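Sulfate adenylyltransferase (Allochromatium vinosum, PDB 4DNX) catalyses the transfer of the adenylyl group of ATP to sulfate, giving adenosine 5'-phosphosulfate and diphosphate. Local coordinates at residues 198-204 against 226-230; 193-198 against 287-293. All blocks are in the same frame, centred on the assembly; numbering follows the deposited sequence.

Contact 1: 198-204 against 226-230; sequences FQTRNPM and IHMLL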
ATOM      1  N   PHE A 198       1.267  11.567  14.420  1.00  9.96           N
ATOM      2  CA  PHE A 198       0.037  11.717  15.203  1.00 11.55           C
ATOM      3  C   PHE A 198      -0.822  10.486  14.990  1.00 11.93           C
ATOM      4  O   PHE A 198      -1.165  10.196  13.859  1.00 12.03           O
ATOM      5  CB  PHE A 198      -0.754  12.985  14.751  1.00 11.80           C
ATOM      6  CG  PHE A 198      -2.081  13.170  15.482  1.00 13.08           C
ATOM      7  CD1 PHE A 198      -2.086  13.562  16.823  1.00 14.56           C
ATOM      8  CD2 PHE A 198      -3.301  12.926  14.825  1.00 14.06           C
ATOM      9  CE1 PHE A 198      -3.324  13.734  17.509  1.00 15.42           C
ATOM     10  CE2 PHE A 198      -4.548  13.115  15.527  1.00 15.27           C
ATOM     11  CZ  PHE A 198      -4.515  13.503  16.818  1.00 15.47           C
ATOM     12  N   GLN A 199      -1.222   9.817  16.086  1.00 13.78           N
ATOM     13  CA  GLN A 199      -2.087   8.629  16.000  1.00 14.49           C
ATOM     14  C   GLN A 199      -3.566   9.027  16.112  1.00 15.07           C
ATOM     15  O   GLN A 199      -3.930   9.834  16.974  1.00 14.09           O
ATOM     16  CB  GLN A 199      -1.752   7.654  17.161  1.00 16.99           C
ATOM     17  CG  GLN A 199      -2.657   6.426  17.196  1.00 23.87           C
ATOM     18  CD  GLN A 199      -2.155   5.338  18.141  1.00 33.92           C
ATOM     19  OE1 GLN A 199      -0.952   5.093  18.244  1.00 32.05           O
ATOM     20  NE2 GLN A 199      -3.089   4.692  18.853  1.00 34.41           N
ATOM     21  N   THR A 200      -4.426   8.424  15.300  1.00 14.84           N
ATOM     22  CA  THR A 200      -5.874   8.592  15.523  1.00 17.08           C
ATOM     23  C   THR A 200      -6.617   7.379  15.017  1.00 16.86           C
ATOM     24  O   THR A 200      -6.077   6.643  14.219  1.00 17.05           O
ATOM     25  CB  THR A 200      -6.433   9.859  14.819  1.00 18.99           C
ATOM     26  OG1 THR A 200      -7.781  10.080  15.287  1.00 22.22           O
ATOM     27  CG2 THR A 200      -6.395   9.713  13.308  1.00 19.64           C
ATOM     28  N   ARG A 201      -7.842   7.139  15.525  1.00 18.63           N
ATOM     29  CA  ARG A 201      -8.673   6.128  14.862  1.00 21.86           C
ATOM     30  C   ARG A 201      -9.984   6.696  14.362  1.00 24.97           C
ATOM     31  O   ARG A 201     -10.787   5.983  13.736  1.00 31.67           O
ATOM     32  CB  ARG A 201      -8.890   4.854  15.714  1.00 29.04           C
ATOM     33  CG  ARG A 201      -9.545   5.063  17.017  1.00 34.51           C
ATOM     34  CD  ARG A 201      -9.614   3.726  17.789  1.00 42.20           C
ATOM     35  NE  ARG A 201     -10.091   3.939  19.157  1.00 51.77           N
ATOM     36  CZ  ARG A 201      -9.330   4.340  20.181  1.00 61.41           C
ATOM     37  NH1 ARG A 201      -8.031   4.575  20.018  1.00 62.27           N
ATOM     38  NH2 ARG A 201      -9.870   4.504  21.384  1.00 65.48           N
ATOM     39  N   ASN A 202     -10.220   7.973  14.646  1.00 22.12           N
ATOM     40  CA  ASN A 202     -11.400   8.616  14.097  1.00 21.19           C
ATOM     41  C   ASN A 202     -11.116   9.917  13.312  1.00 19.63           C
ATOM     42  O   ASN A 202      -9.950  10.344  13.238  1.00 17.59           O
ATOM     43  CB  ASN A 202     -12.488   8.748  15.161  1.00 27.94           C
ATOM     44  CG  ASN A 202     -13.250   7.438  15.329  1.00 30.56           C
ATOM     45  OD1 ASN A 202     -13.740   6.818  14.333  1.00 29.58           O
ATOM     46  ND2 ASN A 202     -13.276   6.958  16.551  1.00 30.60           N
ATOM     47  N   PRO A 203     -12.147  10.487  12.674  1.00 18.82           N
ATOM     48  CA  PRO A 203     -11.975  11.768  11.971  1.00 17.21           C
ATOM     49  C   PRO A 203     -11.360  12.848  12.832  1.00 17.47           C
ATOM     50  O   PRO A 203     -11.571  12.885  14.054  1.00 17.73           O
ATOM     51  CB  PRO A 203     -13.392  12.157  11.561  1.00 19.35           C
ATOM     52  CG  PRO A 203     -14.113  10.807  11.442  1.00 20.13           C
ATOM     53  CD  PRO A 203     -13.552  10.038  12.631  1.00 19.92           C
ATOM     54  N   MET A 204     -10.598  13.730  12.197  1.00 14.94           N
ATOM     55  CA  MET A 204      -9.927  14.789  12.939  1.00 14.84           C
ATOM     56  C   MET A 204     -10.705  16.089  12.722  1.00 15.52           C
ATOM     57  O   MET A 204     -10.877  16.533  11.586  1.00 16.24           O
ATOM     58  CB  MET A 204      -8.495  14.921  12.428  1.00 15.13           C
ATOM     59  CG  MET A 204      -7.604  13.754  12.892  1.00 14.99           C
ATOM     60  SD  MET A 204      -6.044  13.814  11.999  1.00 18.02           S
ATOM     61  CE  MET A 204      -5.351  15.365  12.620  1.00 19.03           C
ATOM     62  N   ILE A 226      -0.055  11.056   9.658  1.00 11.38           N
ATOM     63  CA  ILE A 226      -1.295  10.749  10.437  1.00 11.23           C
ATOM     64  C   ILE A 226      -1.307   9.230  10.352  1.00 11.94           C
ATOM     65  O   ILE A 226      -1.424   8.664   9.257  1.00 13.60           O
ATOM     66  CB  ILE A 226      -2.520  11.364   9.778  1.00 12.77           C
ATOM     67  CG1 ILE A 226      -2.417  12.919   9.822  1.00 13.97           C
ATOM     68  CG2 ILE A 226      -3.768  10.888  10.548  1.00 11.97           C
ATOM     69  CD1 ILE A 226      -3.553  13.706   9.150  1.00 16.82           C
ATOM     70  N   HIS A 227      -1.103   8.583  11.484  1.00 11.31           N
ATOM     71  CA  HIS A 227      -0.840   7.126  11.519  1.00 12.07           C
ATOM     72  C   HIS A 227      -2.098   6.520  12.144  1.00 13.04           C
ATOM     73  O   HIS A 227      -2.261   6.540  13.366  1.00 14.39           O
ATOM     74  CB  HIS A 227       0.426   6.899  12.350  1.00 11.10           C
ATOM     75  CG  HIS A 227       1.138   5.605  12.040  1.00 11.59           C
ATOM     76  ND1 HIS A 227       1.805   4.885  13.008  1.00 12.56           N
ATOM     77  CD2 HIS A 227       1.253   4.897  10.899  1.00 13.45           C
ATOM     78  CE1 HIS A 227       2.345   3.801  12.468  1.00 12.43           C
ATOM     79  NE2 HIS A 227       2.016   3.773  11.184  1.00 12.63           N
ATOM     80  N   MET A 228      -2.977   6.005  11.298  1.00 12.60           N
ATOM     81  CA  MET A 228      -4.312   5.575  11.761  1.00 14.26           C
ATOM     82  C   MET A 228      -4.271   4.141  12.271  1.00 15.77           C
ATOM     83  O   MET A 228      -3.600   3.266  11.674  1.00 14.04           O
ATOM     84  CB  MET A 228      -5.346   5.693  10.630  1.00 17.79           C
ATOM     85  CG  MET A 228      -5.693   7.218  10.174  1.00 17.75           C
ATOM     86  SD  MET A 228      -6.856   7.241   8.807  1.00 24.19           S
ATOM     87  CE  MET A 228      -5.992   6.298   7.522  1.00 24.86           C
ATOM     88  N   LEU A 229      -4.942   3.901  13.392  1.00 14.92           N
ATOM     89  CA  LEU A 229      -4.950   2.553  13.938  1.00 15.75           C
ATOM     90  C   LEU A 229      -6.067   1.824  13.189  1.00 16.96           C
ATOM     91  O   LEU A 229      -7.247   2.165  13.327  1.00 18.94           O
ATOM     92  CB  LEU A 229      -5.176   2.586  15.462  1.00 20.01           C
ATOM     93  CG  LEU A 229      -5.411   1.200  16.101  1.00 21.35           C
ATOM     94  CD1 LEU A 229      -4.371   0.138  15.636  1.00 23.43           C
ATOM     95  CD2 LEU A 229      -5.366   1.416  17.594  1.00 26.43           C
ATOM     96  N   LEU A 230      -5.694   0.833  12.370  1.00 13.50           N
ATOM     97  CA  LEU A 230      -6.636   0.036  11.607  1.00 14.53           C
ATOM     98  C   LEU A 230      -7.070  -1.183  12.426  1.00 17.57           C
ATOM     99  O   LEU A 230      -6.256  -1.785  13.123  1.00 20.42           O
ATOM    100  CB  LEU A 230      -5.954  -0.481  10.323  1.00 15.55           C
ATOM    101  CG  LEU A 230      -5.378   0.689   9.521  1.00 14.56           C
ATOM    102  CD1 LEU A 230      -4.522   0.116   8.379  1.00 15.22           C
ATOM    103  CD2 LEU A 230      -6.447   1.601   8.970  1.00 17.27           C
TER
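A right-handed beta-alpha-beta crossover of the Rossmann-like domain, strand 195-200, helix 206-219 and strand 223-230, sets Phe198, Gln199 and Thr200 in parallel register beside Ile226, His227 and Met228. The backbone ladder is uneven. His227 N reaches Phe198 O at 2.9 Å in an almost straight bond (175°), and Leu229 N meets Thr200 O at 3.1 Å, whereas the bond from Thr200 N to His227 O is weak. Gln199 CA adds a C-H...O contact to His227 O at 3.4 Å.

On the face bearing Thr200, the methyl CG2 runs alongside Ile226 CG2, 4.0 Å away; with OG1 anti to the backbone N (chi1 -170°), this methyl is the branch left facing its neighbours. Past the strand end the chain turns back, so that Met204 meets Ile226 tip to tip, SD lying 3.8 Å from CD1. The opposite face is more polar: Gln199 extends beside Leu229, and both Gln199 OE1 and His227 ND1 accept hydrogen bonds from Arg284, while Tyr265 stacks on the imidazole. Helix 240-254 packs against Ile226 and Met228 on one side of the sheet, helix 274-287 lies over Gln199 and His227 on the other, and strand 260-266 continues the sheet beyond 226-230.

Contact 2: 193-198 against 287-293; sequences QKIVAF and MGATHFI
Ile195 and Thr290 grip each other through both backbone and side chain ahead of the first bridge between strands 195-200 and 291-294. Thr290 OG1 takes the N-H of Ile195 at 2.8 Å, in a bond bent only slightly from straight (166°). In return, Ile195 O accepts two bonds, from Thr290 N at 2.9 Å in the carbonyl plane and from His291 N, which is tilted from that plane. Further along, Ala197 N bonds to His291 O at 2.8 Å, and Ile293 N approaches Ala197 O nearly along the C=O axis.

Apolar contacts form on both faces. The Ala197 methyl sits 3.8 Å from Ala289 CB and equally close to Met287 CE, which the extended methionine chain carries in from the end of helix 274-287. On the other face, Val196 CG1 meets Ile293 CD1 at 3.7 Å, and Ile293 CD1 comes obliquely to Phe198 CD1, 4.0 Å away.

In the second shell, Thr290 OG1 shares a 2.8 Å hydrogen bond with His291 ND1; chi1 of 58° holds the hydroxyl between the backbone N and carbonyl carbon, where it can serve both partners. A Schellman motif at Gly288 ends the helix and leads, through Ala289 and Thr290, to strand 291-294, while Asp222 OD2 accepts from the backbone N of Gln193 and Lys194. A side-chain hydroxyl can thus replace a main-chain carbonyl at a ladder's end, one residue before Val196 pairs with His291.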
ATOM      1  N   GLN A 193      12.737  16.561   6.529  1.00 17.68           N
ATOM      2  CA  GLN A 193      13.861  16.416   7.481  1.00 21.16           C
ATOM      3  C   GLN A 193      13.414  16.263   8.938  1.00 19.00           C
ATOM      4  O   GLN A 193      14.051  15.563   9.720  1.00 18.47           O
ATOM      5  CB  GLN A 193      14.766  17.653   7.431  1.00 26.37           C
ATOM      6  CG  GLN A 193      15.217  18.086   6.059  1.00 36.94           C
ATOM      7  CD  GLN A 193      16.372  17.267   5.568  1.00 40.60           C
ATOM      8  OE1 GLN A 193      16.413  16.046   5.748  1.00 44.42           O
ATOM      9  NE2 GLN A 193      17.323  17.928   4.934  1.00 46.14           N
ATOM     10  N   LYS A 194      12.316  16.940   9.293  1.00 16.50           N
ATOM     11  CA  LYS A 194      11.705  16.774  10.607  1.00 16.75           C
ATOM     12  C   LYS A 194      10.255  16.402  10.352  1.00 14.75           C
ATOM     13  O   LYS A 194       9.579  16.981   9.479  1.00 14.05           O
ATOM     14  CB  LYS A 194      11.836  18.043  11.451  1.00 20.13           C
ATOM     15  CG  LYS A 194      13.281  18.229  11.933  1.00 24.71           C
ATOM     16  CD  LYS A 194      13.446  19.536  12.666  1.00 29.41           C
ATOM     17  CE  LYS A 194      14.855  19.619  13.269  1.00 34.22           C
ATOM     18  NZ  LYS A 194      15.201  21.009  13.692  1.00 40.73           N
ATOM     19  N   ILE A 195       9.787  15.392  11.072  1.00 13.55           N
ATOM     20  CA  ILE A 195       8.469  14.798  10.778  1.00 13.16           C
ATOM     21  C   ILE A 195       7.746  14.516  12.094  1.00 12.67           C
ATOM     22  O   ILE A 195       8.290  13.795  12.952  1.00 13.22           O
ATOM     23  CB  ILE A 195       8.631  13.423  10.003  1.00 12.35           C
ATOM     24  CG1 ILE A 195       9.482  13.616   8.720  1.00 14.47           C
ATOM     25  CG2 ILE A 195       7.266  12.826   9.682  1.00 12.07           C
ATOM     26  CD1 ILE A 195      10.974  13.405   8.942  1.00 14.06           C
ATOM     27  N   VAL A 196       6.545  15.096  12.276  1.00 12.07           N
ATOM     28  CA  VAL A 196       5.721  14.816  13.479  1.00 12.99           C
ATOM     29  C   VAL A 196       4.805  13.630  13.198  1.00 11.56           C
ATOM     30  O   VAL A 196       4.256  13.538  12.103  1.00 11.92           O
ATOM     31  CB  VAL A 196       4.840  16.051  13.773  1.00 15.08           C
ATOM     32  CG1 VAL A 196       3.789  15.747  14.881  1.00 15.64           C
ATOM     33  CG2 VAL A 196       5.714  17.266  14.137  1.00 15.55           C
ATOM     34  N   ALA A 197       4.626  12.699  14.148  1.00 11.14           N
ATOM     35  CA  ALA A 197       3.651  11.612  13.949  1.00 10.40           C
ATOM     36  C   ALA A 197       2.475  11.846  14.903  1.00 10.53           C
ATOM     37  O   ALA A 197       2.693  12.292  16.079  1.00 10.44           O
ATOM     38  CB  ALA A 197       4.328  10.239  14.277  1.00 10.33           C
ATOM     39  N   PHE A 198       1.267  11.567  14.420  1.00  9.96           N
ATOM     40  CA  PHE A 198       0.037  11.717  15.203  1.00 11.55           C
ATOM     41  C   PHE A 198      -0.822  10.486  14.990  1.00 11.93           C
ATOM     42  O   PHE A 198      -1.165  10.196  13.859  1.00 12.03           O
ATOM     43  CB  PHE A 198      -0.754  12.985  14.751  1.00 11.80           C
ATOM     44  CG  PHE A 198      -2.081  13.170  15.482  1.00 13.08           C
ATOM     45  CD1 PHE A 198      -2.086  13.562  16.823  1.00 14.56           C
ATOM     46  CD2 PHE A 198      -3.301  12.926  14.825  1.00 14.06           C
ATOM     47  CE1 PHE A 198      -3.324  13.734  17.509  1.00 15.42           C
ATOM     48  CE2 PHE A 198      -4.548  13.115  15.527  1.00 15.27           C
ATOM     49  CZ  PHE A 198      -4.515  13.503  16.818  1.00 15.47           C
ATOM     50  N   MET A 287       9.563   3.998  11.713  1.00 11.63           N
ATOM     51  CA  MET A 287       8.933   4.463  10.483  1.00 10.59           C
ATOM     52  C   MET A 287       9.539   5.802   9.975  1.00 11.37           C
ATOM     53  O   MET A 287       9.314   6.144   8.812  1.00 11.71           O
ATOM     54  CB  MET A 287       7.410   4.488  10.638  1.00 11.27           C
ATOM     55  CG  MET A 287       6.916   5.795  11.153  1.00 11.30           C
ATOM     56  SD  MET A 287       5.134   5.649  11.502  1.00 14.66           S
ATOM     57  CE  MET A 287       4.797   7.400  11.869  1.00 13.72           C
ATOM     58  N   GLY A 288      10.393   6.485  10.785  1.00 11.06           N
ATOM     59  CA  GLY A 288      11.112   7.663  10.308  1.00 12.16           C
ATOM     60  C   GLY A 288      10.663   8.997  10.907  1.00 12.78           C
ATOM     61  O   GLY A 288      11.167  10.059  10.504  1.00 13.08           O
ATOM     62  N   ALA A 289       9.717   8.948  11.846  1.00 11.79           N
ATOM     63  CA  ALA A 289       9.277  10.188  12.505  1.00 11.91           C
ATOM     64  C   ALA A 289      10.346  10.663  13.477  1.00 12.43           C
ATOM     65  O   ALA A 289      11.014   9.834  14.137  1.00 13.80           O
ATOM     66  CB  ALA A 289       7.949   9.990  13.233  1.00 11.91           C
ATOM     67  N   THR A 290      10.500  11.986  13.574  1.00 13.41           N
ATOM     68  CA  THR A 290      11.456  12.587  14.483  1.00 13.97           C
ATOM     69  C   THR A 290      10.805  13.069  15.784  1.00 13.81           C
ATOM     70  O   THR A 290      11.516  13.310  16.781  1.00 13.92           O
ATOM     71  CB  THR A 290      12.239  13.767  13.814  1.00 15.29           C
ATOM     72  OG1 THR A 290      11.317  14.760  13.367  1.00 14.34           O
ATOM     73  CG2 THR A 290      13.076  13.322  12.629  1.00 15.54           C
ATOM     74  N   HIS A 291       9.482  13.262  15.753  1.00 13.68           N
ATOM     75  CA  HIS A 291       8.701  13.790  16.872  1.00 13.70           C
ATOM     76  C   HIS A 291       7.386  13.014  16.959  1.00 13.53           C
ATOM     77  O   HIS A 291       6.830  12.634  15.935  1.00 15.68           O
ATOM     78  CB  HIS A 291       8.436  15.282  16.650  1.00 15.07           C
ATOM     79  CG  HIS A 291       9.679  16.104  16.717  1.00 15.90           C
ATOM     80  ND1 HIS A 291      10.546  16.242  15.646  1.00 16.89           N
ATOM     81  CD2 HIS A 291      10.234  16.796  17.739  1.00 16.97           C
ATOM     82  CE1 HIS A 291      11.575  16.985  16.004  1.00 17.37           C
ATOM     83  NE2 HIS A 291      11.411  17.336  17.269  1.00 17.83           N
ATOM     84  N   PHE A 292       6.873  12.810  18.159  1.00 12.88           N
ATOM     85  CA  PHE A 292       5.651  12.075  18.367  1.00 12.42           C
ATOM     86  C   PHE A 292       4.793  12.822  19.370  1.00 13.03           C
ATOM     87  O   PHE A 292       5.287  13.201  20.433  1.00 13.69           O
ATOM     88  CB  PHE A 292       5.971  10.666  18.924  1.00 13.71           C
ATOM     89  CG  PHE A 292       4.745   9.859  19.284  1.00 14.76           C
ATOM     90  CD1 PHE A 292       3.666   9.774  18.423  1.00 14.72           C
ATOM     91  CD2 PHE A 292       4.721   9.127  20.473  1.00 16.36           C
ATOM     92  CE1 PHE A 292       2.512   8.997  18.751  1.00 15.74           C
ATOM     93  CE2 PHE A 292       3.609   8.370  20.811  1.00 16.18           C
ATOM     94  CZ  PHE A 292       2.508   8.295  19.958  1.00 15.38           C
ATOM     95  N   ILE A 293       3.533  13.066  19.021  1.00 12.86           N
ATOM     96  CA  ILE A 293       2.631  13.843  19.897  1.00 13.41           C
ATOM     97  C   ILE A 293       2.015  12.892  20.943  1.00 13.95           C
ATOM     98  O   ILE A 293       1.372  11.879  20.589  1.00 13.57           O
ATOM     99  CB  ILE A 293       1.485  14.451  19.088  1.00 13.83           C
ATOM    100  CG1 ILE A 293       2.010  15.540  18.157  1.00 14.18           C
ATOM    101  CG2 ILE A 293       0.370  15.069  20.011  1.00 15.19           C
ATOM    102  CD1 ILE A 293       0.955  16.071  17.171  1.00 14.20           C
TER

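Overall arrangement
Both contacts lie in the five-stranded parallel sheet of the ATP-sulfurylase region, whose order 260-266, 223-230, 195-200, 291-294, 326-329 places strand 195-200 in the middle. Contact 1 pairs the C-terminal end of strand 195-200 with 223-230, and contact 2 pairs its N-terminal part with 291-294; they share Phe198, and their centres are about 14 Å apart. Along the chain, 193-198 leads into 198-204, then 226-230, and 287-293 comes last. The two contacts also touch directly, His227 CE1 packing 3.5 Å from Met287 SD. A central strand thus takes a local crossover partner on one side and a sequence-distant one on the other, joining the two halves of a Rossmann-like sheet with strand order 3-2-1-4-5.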